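Local structure of chain length determinant protein (Shigella flexneri, 4E2H) at residues 12-17 / 86-91; 56-61 / 74-79; 169-174 / 183-188. The protein probably sets the length of the O-antigen polysaccharide chains of lipopolysaccharide, acting through a periplasmic domain that rises from the inner membrane. One frame throughout, in Å; residues are numbered along the deposited sequence.

How the interactions relate
Interactions 1 and 2 belong to one compact alpha/beta unit, their centres 9 Å apart. Interaction 1 pairs strands 12-18 and 87-92 within an antiparallel sheet, and interaction 2 sets helix 43-65 against the outer strand 74-78, which borders 87-92. In sequence, interaction 2 falls wholly between the two segments of interaction 1. Interaction 3 comes later, after the long helix 97-164, on the opposite side of the chain's centre, its own centre about 83 Å from that of interaction 1 and about 79 Å from that of interaction 2. The chain thus has a sheet-and-helix base, probably membrane-proximal as in related Wzz proteins, and a distant end where a loop folds against the start of helix 187-195; both touch neighbouring subunits.

Interaction 1 of 3, residues 12-17 / 86-91; sequences TSTAII and PLTVSY
Ile-17 and Val-89 meet on the same face of the sheet as Leu-87, where two antiparallel strands run side by side. Ile-17 holds CG1 between its backbone N and carbonyl carbon (chi1 60°), which swings CD1 diagonally across to Val-89 CG1, 4.1 Å away, the two side chains crossing at about a right angle. The other branch of Val-89, CG2, packs on Ala-15 CB at 3.9 Å; the methyl-sized alanine suits a place that helix 97-164 also covers through Leu-103. Leu-87 stands directly opposite Ile-17, its CB 4.2 Å from Ile-17 CG1.

Beneath these side chains the backbones pair closely. Ala-15 N reaches Val-89 O at 2.9 Å and Val-89 N returns to Ala-15 O at 2.8 Å, both bonds nearly straight. Ile-17 N gives its hydrogen to Leu-87 O at 2.8 Å, in a more bent bond.

The other face carries Thr-14, Ile-16, Thr-88 and Ser-90. Here Thr-88 OG1 bonds to Ser-79 OG, while Thr-14 and Ile-16 pack against a second subunit. Chemically the strand pair is two-sided: Ile-17, Leu-87 and Val-89 offer carbon to helix 43-65, with Ser-13, Ala-15 and Tyr-91 beside them meeting helix 97-164, and a mixed face with hydroxyls meets a neighbouring subunit.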
# COMPACT_ATOMS: atom_id res chain seq x y z
N THR C 12 35.58 24.53 -12.88
CA THR C 12 34.29 23.85 -12.63
C THR C 12 34.42 22.39 -12.15
O THR C 12 35.00 21.56 -12.87
CB THR C 12 33.40 23.79 -13.89
OG1 THR C 12 33.33 25.07 -14.52
CG2 THR C 12 32.00 23.30 -13.53
N SER C 13 33.87 22.06 -10.98
CA SER C 13 33.89 20.67 -10.51
C SER C 13 32.63 19.91 -10.94
O SER C 13 31.58 20.52 -11.12
CB SER C 13 34.10 20.58 -8.99
OG SER C 13 34.18 19.23 -8.58
N THR C 14 32.73 18.60 -11.11
CA THR C 14 31.60 17.88 -11.69
C THR C 14 31.34 16.46 -11.17
O THR C 14 32.23 15.60 -11.14
CB THR C 14 31.70 17.85 -13.22
OG1 THR C 14 31.28 19.12 -13.73
CG2 THR C 14 30.79 16.75 -13.81
N ALA C 15 30.10 16.20 -10.76
CA ALA C 15 29.74 14.87 -10.30
C ALA C 15 28.43 14.46 -10.94
O ALA C 15 27.60 15.33 -11.30
CB ALA C 15 29.65 14.84 -8.80
N ILE C 16 28.26 13.14 -11.11
CA ILE C 16 27.05 12.58 -11.70
C ILE C 16 26.39 11.66 -10.69
O ILE C 16 26.99 10.67 -10.25
CB ILE C 16 27.35 11.74 -12.95
CG1 ILE C 16 27.96 12.61 -14.05
CG2 ILE C 16 26.10 11.07 -13.47
CD1 ILE C 16 28.27 11.82 -15.34
N ILE C 17 25.15 11.96 -10.35
CA ILE C 17 24.44 11.19 -9.33
C ILE C 17 23.13 10.71 -9.89
O ILE C 17 22.47 11.42 -10.66
CB ILE C 17 24.13 12.06 -8.12
CG1 ILE C 17 23.25 13.23 -8.55
CG2 ILE C 17 25.42 12.56 -7.48
CD1 ILE C 17 22.67 14.04 -7.39
N PRO C 86 19.78 9.90 -15.26
CA PRO C 86 21.01 10.28 -14.53
C PRO C 86 21.10 11.80 -14.45
O PRO C 86 20.61 12.51 -15.34
CB PRO C 86 22.15 9.70 -15.37
CG PRO C 86 21.58 9.66 -16.77
CD PRO C 86 20.04 9.59 -16.68
N LEU C 87 21.69 12.29 -13.37
CA LEU C 87 21.71 13.72 -13.12
C LEU C 87 23.13 14.20 -12.91
O LEU C 87 23.95 13.51 -12.29
CB LEU C 87 20.84 14.07 -11.91
CG LEU C 87 19.33 14.30 -12.06
CD1 LEU C 87 18.68 14.32 -10.66
CD2 LEU C 87 18.97 15.59 -12.83
N THR C 88 23.42 15.39 -13.41
CA THR C 88 24.76 15.93 -13.40
C THR C 88 24.77 17.23 -12.63
O THR C 88 24.01 18.16 -12.94
CB THR C 88 25.22 16.25 -14.81
OG1 THR C 88 25.29 15.04 -15.57
CG2 THR C 88 26.60 16.95 -14.78
N VAL C 89 25.66 17.30 -11.64
CA VAL C 89 25.77 18.49 -10.82
C VAL C 89 27.16 19.06 -10.95
O VAL C 89 28.14 18.31 -11.06
CB VAL C 89 25.53 18.17 -9.35
CG1 VAL C 89 24.22 17.42 -9.22
CG2 VAL C 89 26.69 17.34 -8.79
N SER C 90 27.25 20.38 -10.95
CA SER C 90 28.54 21.04 -11.14
C SER C 90 28.60 22.33 -10.34
O SER C 90 27.62 23.09 -10.28
CB SER C 90 28.78 21.33 -12.62
OG SER C 90 28.17 22.56 -12.98
N TYR C 91 29.76 22.58 -9.74
CA TYR C 91 29.98 23.84 -9.05
C TYR C 91 31.20 24.58 -9.63
O TYR C 91 32.21 23.96 -9.99
CB TYR C 91 30.11 23.62 -7.54
CG TYR C 91 30.52 24.85 -6.80
CD1 TYR C 91 29.60 25.85 -6.51
CD2 TYR C 91 31.84 25.04 -6.40
CE1 TYR C 91 29.98 27.00 -5.84
CE2 TYR C 91 32.23 26.18 -5.72
CZ TYR C 91 31.30 27.16 -5.45
OH TYR C 91 31.69 28.30 -4.78

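Interaction 2 of 3, residues 56-61 / 74-79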
# COMPACT_ATOMS: atom_id res chain seq x y z
N SER C 56 15.44 18.07 -5.60
CA SER C 56 14.60 19.23 -5.33
C SER C 56 15.30 20.10 -4.29
O SER C 56 15.45 21.30 -4.48
CB SER C 56 13.17 18.83 -4.93
OG SER C 56 13.05 18.57 -3.53
N ALA C 57 15.75 19.51 -3.19
CA ALA C 57 16.46 20.29 -2.19
C ALA C 57 17.71 20.89 -2.84
O ALA C 57 18.23 21.92 -2.40
CB ALA C 57 16.83 19.42 -1.00
N PHE C 58 18.18 20.25 -3.91
CA PHE C 58 19.36 20.75 -4.59
C PHE C 58 19.04 21.99 -5.44
O PHE C 58 19.81 22.96 -5.48
CB PHE C 58 19.99 19.66 -5.44
CG PHE C 58 21.43 19.90 -5.75
CD1 PHE C 58 22.41 19.48 -4.86
CD2 PHE C 58 21.81 20.54 -6.92
CE1 PHE C 58 23.73 19.69 -5.14
CE2 PHE C 58 23.15 20.75 -7.21
CZ PHE C 58 24.11 20.33 -6.31
N SER C 59 17.90 21.95 -6.12
CA SER C 59 17.43 23.11 -6.86
C SER C 59 17.25 24.30 -5.93
O SER C 59 17.42 25.44 -6.34
CB SER C 59 16.08 22.80 -7.52
OG SER C 59 16.14 21.61 -8.30
N ALA C 60 16.86 24.04 -4.69
CA ALA C 60 16.68 25.12 -3.75
C ALA C 60 18.04 25.69 -3.37
O ALA C 60 18.20 26.90 -3.28
CB ALA C 60 15.93 24.65 -2.52
N LEU C 61 19.02 24.82 -3.19
CA LEU C 61 20.36 25.27 -2.80
C LEU C 61 20.95 26.16 -3.88
O LEU C 61 21.56 27.20 -3.59
CB LEU C 61 21.27 24.08 -2.55
CG LEU C 61 22.67 24.39 -2.03
CD1 LEU C 61 22.61 25.39 -0.87
CD2 LEU C 61 23.40 23.10 -1.63
N LEU C 74 25.81 26.93 -8.86
CA LEU C 74 25.64 25.50 -8.61
C LEU C 74 24.71 24.91 -9.67
O LEU C 74 23.66 25.50 -9.95
CB LEU C 74 25.06 25.26 -7.21
CG LEU C 74 25.17 23.82 -6.73
CD1 LEU C 74 26.59 23.33 -6.97
CD2 LEU C 74 24.79 23.66 -5.26
N THR C 75 25.05 23.78 -10.26
CA THR C 75 24.26 23.29 -11.40
C THR C 75 23.71 21.86 -11.26
O THR C 75 24.37 20.98 -10.70
CB THR C 75 25.07 23.39 -12.71
OG1 THR C 75 25.34 24.77 -13.00
CG2 THR C 75 24.30 22.75 -13.86
N ILE C 76 22.51 21.64 -11.78
CA ILE C 76 21.91 20.30 -11.84
C ILE C 76 21.00 20.16 -13.06
O ILE C 76 20.08 20.97 -13.29
CB ILE C 76 21.09 19.95 -10.56
CG1 ILE C 76 20.29 18.65 -10.76
CG2 ILE C 76 20.10 21.06 -10.23
CD1 ILE C 76 20.95 17.40 -10.17
N GLU C 77 21.23 19.12 -13.84
CA GLU C 77 20.46 18.93 -15.04
C GLU C 77 20.69 17.51 -15.48
O GLU C 77 21.71 16.92 -15.13
CB GLU C 77 20.95 19.89 -16.12
CG GLU C 77 22.47 19.99 -16.15
CD GLU C 77 22.97 20.73 -17.37
OE1 GLU C 77 22.23 20.76 -18.39
OE2 GLU C 77 24.10 21.29 -17.31
N PRO C 78 19.73 16.95 -16.23
CA PRO C 78 19.88 15.58 -16.74
C PRO C 78 21.17 15.45 -17.58
O PRO C 78 21.40 16.24 -18.50
CB PRO C 78 18.61 15.38 -17.59
CG PRO C 78 17.90 16.74 -17.64
CD PRO C 78 18.41 17.54 -16.49
N SER C 79 22.00 14.46 -17.25
CA SER C 79 23.29 14.31 -17.89
C SER C 79 23.05 14.18 -19.39
O SER C 79 23.55 14.98 -20.18
CB SER C 79 24.00 13.07 -17.37
OG SER C 79 23.80 12.96 -15.96
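Phe-58 reaches from helix 43-65 to the strand 74-78, filling the gap between them with its ring. The CB bond points toward the strand, and with CG anti to the backbone N (chi1 -158°) the ring is carried out from the helix. Beyond CG, the CD2 side of the ring comes to Ile-76, lying 3.8 Å from Ile-76 CB. The branch methyl CG2 of the same isoleucine is equally near CD2, so the beta-branched residue presents a broad carbon surface close to its own backbone. One atom further, CE2 meets the strand itself: Thr-75 O is 3.7 Å away, a plain packing distance, while Leu-74 CG touches CE2 from the preceding residue. At the tip, CZ rests on Leu-74, with CD2 of the leucine the nearest atom at 3.6 Å and CD1 at 3.9 Å. The isobutyl group crosses the phenylalanine at about a right angle and covers the end of the ring with both its methyls. On the other side of CZ, Phe-58 CE1 still finds Leu-74 CD2 at 4.1 Å.

Three residues on, Leu-61 supports the same leucine, its CG 3.9 Å from Leu-74 CD2. No hydrogen bond joins helix and strand, so the contact rests on fitted carbon surfaces. Leucine suits this place because CD2 lies between the phenylalanine and Leu-61 while CD1 adds to the cover of the ring, and Thr-75, between the two apolar residues, turns its side chain away from the helix.

The axes of helix 56-61 and strand 74-78 lie 8.5 Å apart at closest and run at 144°, broadly antiparallel. Within this chain, strand 74-78 is an outer strand of the sheet and pairs with strand 87-92. Helix 97-164 packs on Ala-57 and also on Leu-61, which therefore touches both it and the strand, while Ser-56 and Ala-60 face a third subunit.

Interaction 3 of 3, residues 169-174 / 183-188; sequences KPQVQQ and LFLLGS
Gln-171 and Leu-185 make the one hydrogen bond between the segments: Gln-171 N donates to Leu-185 O at 3.0 Å, with an angle of 154° at the hydrogen and the donor nearly along the C=O axis. The same oxygen receives a CA-H...O contact from Pro-170 CA at 3.4 Å, so two successive residues of the loop gather on one carbonyl of the 3-10 turn. Proline, with no N-H of its own, approaches Leu-186 O through its ring atom CD at 3.8 Å.

Apolar contacts are looser. Leu-185 spreads its two methyls over neighbouring loop residues: its CD2 lies 4.2 Å from Gln-171 CB, and CD1 is 4.5 Å from Val-172 CG1. Leu-185 also meets Pro-170 of a third subunit.

Close backbone approach marks Gly-187, whose CA is 4.1 Å from Lys-169 N. Its positive phi (77°) suits glycine, and having no side chain lets the Lys-169 backbone lie against it. Lys-169 NZ forms a salt bridge with Glu-189.

The arrangement is a loop folded back on a 3-10 turn that leads into helix 187-195, forming the reversal of the chain at the far tip beyond helix 97-164.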
# COMPACT_ATOMS: atom_id res chain seq x y z
N LYS C 169 -32.31 -31.48 29.39
CA LYS C 169 -31.18 -32.21 28.85
C LYS C 169 -31.31 -32.38 27.36
O LYS C 169 -32.42 -32.46 26.82
CB LYS C 169 -31.09 -33.59 29.49
CG LYS C 169 -30.99 -33.58 31.01
CD LYS C 169 -29.66 -33.00 31.49
CE LYS C 169 -29.11 -33.85 32.64
NZ LYS C 169 -28.23 -33.06 33.54
N PRO C 170 -30.15 -32.47 26.69
CA PRO C 170 -30.10 -32.65 25.23
C PRO C 170 -31.14 -33.66 24.75
O PRO C 170 -31.28 -34.73 25.34
CB PRO C 170 -28.69 -33.18 25.00
CG PRO C 170 -27.88 -32.58 26.11
CD PRO C 170 -28.81 -32.48 27.30
N GLN C 171 -31.85 -33.30 23.69
CA GLN C 171 -32.85 -34.16 23.06
C GLN C 171 -32.30 -34.83 21.79
O GLN C 171 -33.00 -35.61 21.13
CB GLN C 171 -34.09 -33.34 22.71
CG GLN C 171 -34.75 -32.65 23.89
CD GLN C 171 -35.44 -33.62 24.81
OE1 GLN C 171 -35.22 -33.61 26.02
NE2 GLN C 171 -36.29 -34.48 24.24
N VAL C 172 -31.05 -34.52 21.44
CA VAL C 172 -30.49 -35.02 20.18
C VAL C 172 -29.23 -35.87 20.31
O VAL C 172 -28.26 -35.49 20.99
CB VAL C 172 -30.27 -33.87 19.15
CG1 VAL C 172 -31.60 -33.43 18.57
CG2 VAL C 172 -29.58 -32.68 19.81
N GLN C 173 -29.27 -37.04 19.66
CA GLN C 173 -28.11 -37.91 19.54
C GLN C 173 -27.12 -37.29 18.55
O GLN C 173 -26.08 -36.76 18.94
CB GLN C 173 -28.51 -39.32 19.10
CG GLN C 173 -29.21 -40.18 20.17
CD GLN C 173 -30.71 -40.39 19.91
OE1 GLN C 173 -31.09 -41.13 18.99
NE2 GLN C 173 -31.55 -39.75 20.71
N GLN C 174 -27.45 -37.35 17.26
CA GLN C 174 -26.58 -36.76 16.24
C GLN C 174 -26.89 -35.26 16.09
O GLN C 174 -28.04 -34.85 15.94
CB GLN C 174 -26.66 -37.52 14.91
CG GLN C 174 -25.98 -38.90 14.96
CD GLN C 174 -26.91 -40.02 15.45
OE1 GLN C 174 -28.07 -39.78 15.80
NE2 GLN C 174 -26.40 -41.26 15.45
N LEU C 183 -32.25 -24.49 18.77
CA LEU C 183 -31.39 -24.30 19.95
C LEU C 183 -31.93 -24.96 21.22
O LEU C 183 -31.18 -25.61 21.96
CB LEU C 183 -31.10 -22.82 20.23
CG LEU C 183 -29.78 -22.28 19.70
CD1 LEU C 183 -29.81 -20.75 19.58
CD2 LEU C 183 -28.60 -22.75 20.57
N PHE C 184 -33.23 -24.80 21.49
CA PHE C 184 -33.80 -25.27 22.76
C PHE C 184 -33.63 -26.79 22.92
O PHE C 184 -33.80 -27.34 24.02
CB PHE C 184 -35.28 -24.87 22.89
CG PHE C 184 -36.24 -25.89 22.31
CD1 PHE C 184 -36.54 -25.88 20.95
CD2 PHE C 184 -36.86 -26.83 23.12
CE1 PHE C 184 -37.42 -26.81 20.42
CE2 PHE C 184 -37.73 -27.76 22.58
CZ PHE C 184 -38.01 -27.75 21.23
N LEU C 185 -33.27 -27.49 21.85
CA LEU C 185 -33.05 -28.91 22.00
C LEU C 185 -31.84 -29.21 22.87
O LEU C 185 -31.68 -30.34 23.33
CB LEU C 185 -32.91 -29.57 20.64
CG LEU C 185 -34.15 -29.31 19.79
CD1 LEU C 185 -33.87 -29.59 18.30
CD2 LEU C 185 -35.31 -30.14 20.29
N LEU C 186 -30.98 -28.22 23.11
CA LEU C 186 -29.78 -28.46 23.94
C LEU C 186 -30.23 -28.51 25.39
O LEU C 186 -29.48 -28.88 26.30
CB LEU C 186 -28.74 -27.36 23.76
CG LEU C 186 -28.36 -27.00 22.31
CD1 LEU C 186 -27.58 -25.70 22.26
CD2 LEU C 186 -27.60 -28.12 21.63
N GLY C 187 -31.49 -28.14 25.61
CA GLY C 187 -32.03 -28.23 26.95
C GLY C 187 -31.52 -27.10 27.81
O GLY C 187 -30.49 -26.48 27.51
N SER C 188 -32.24 -26.84 28.89
CA SER C 188 -32.13 -25.61 29.65
C SER C 188 -30.93 -25.66 30.57
O SER C 188 -30.42 -24.61 30.99
CB SER C 188 -33.41 -25.37 30.45
OG SER C 188 -33.75 -26.55 31.16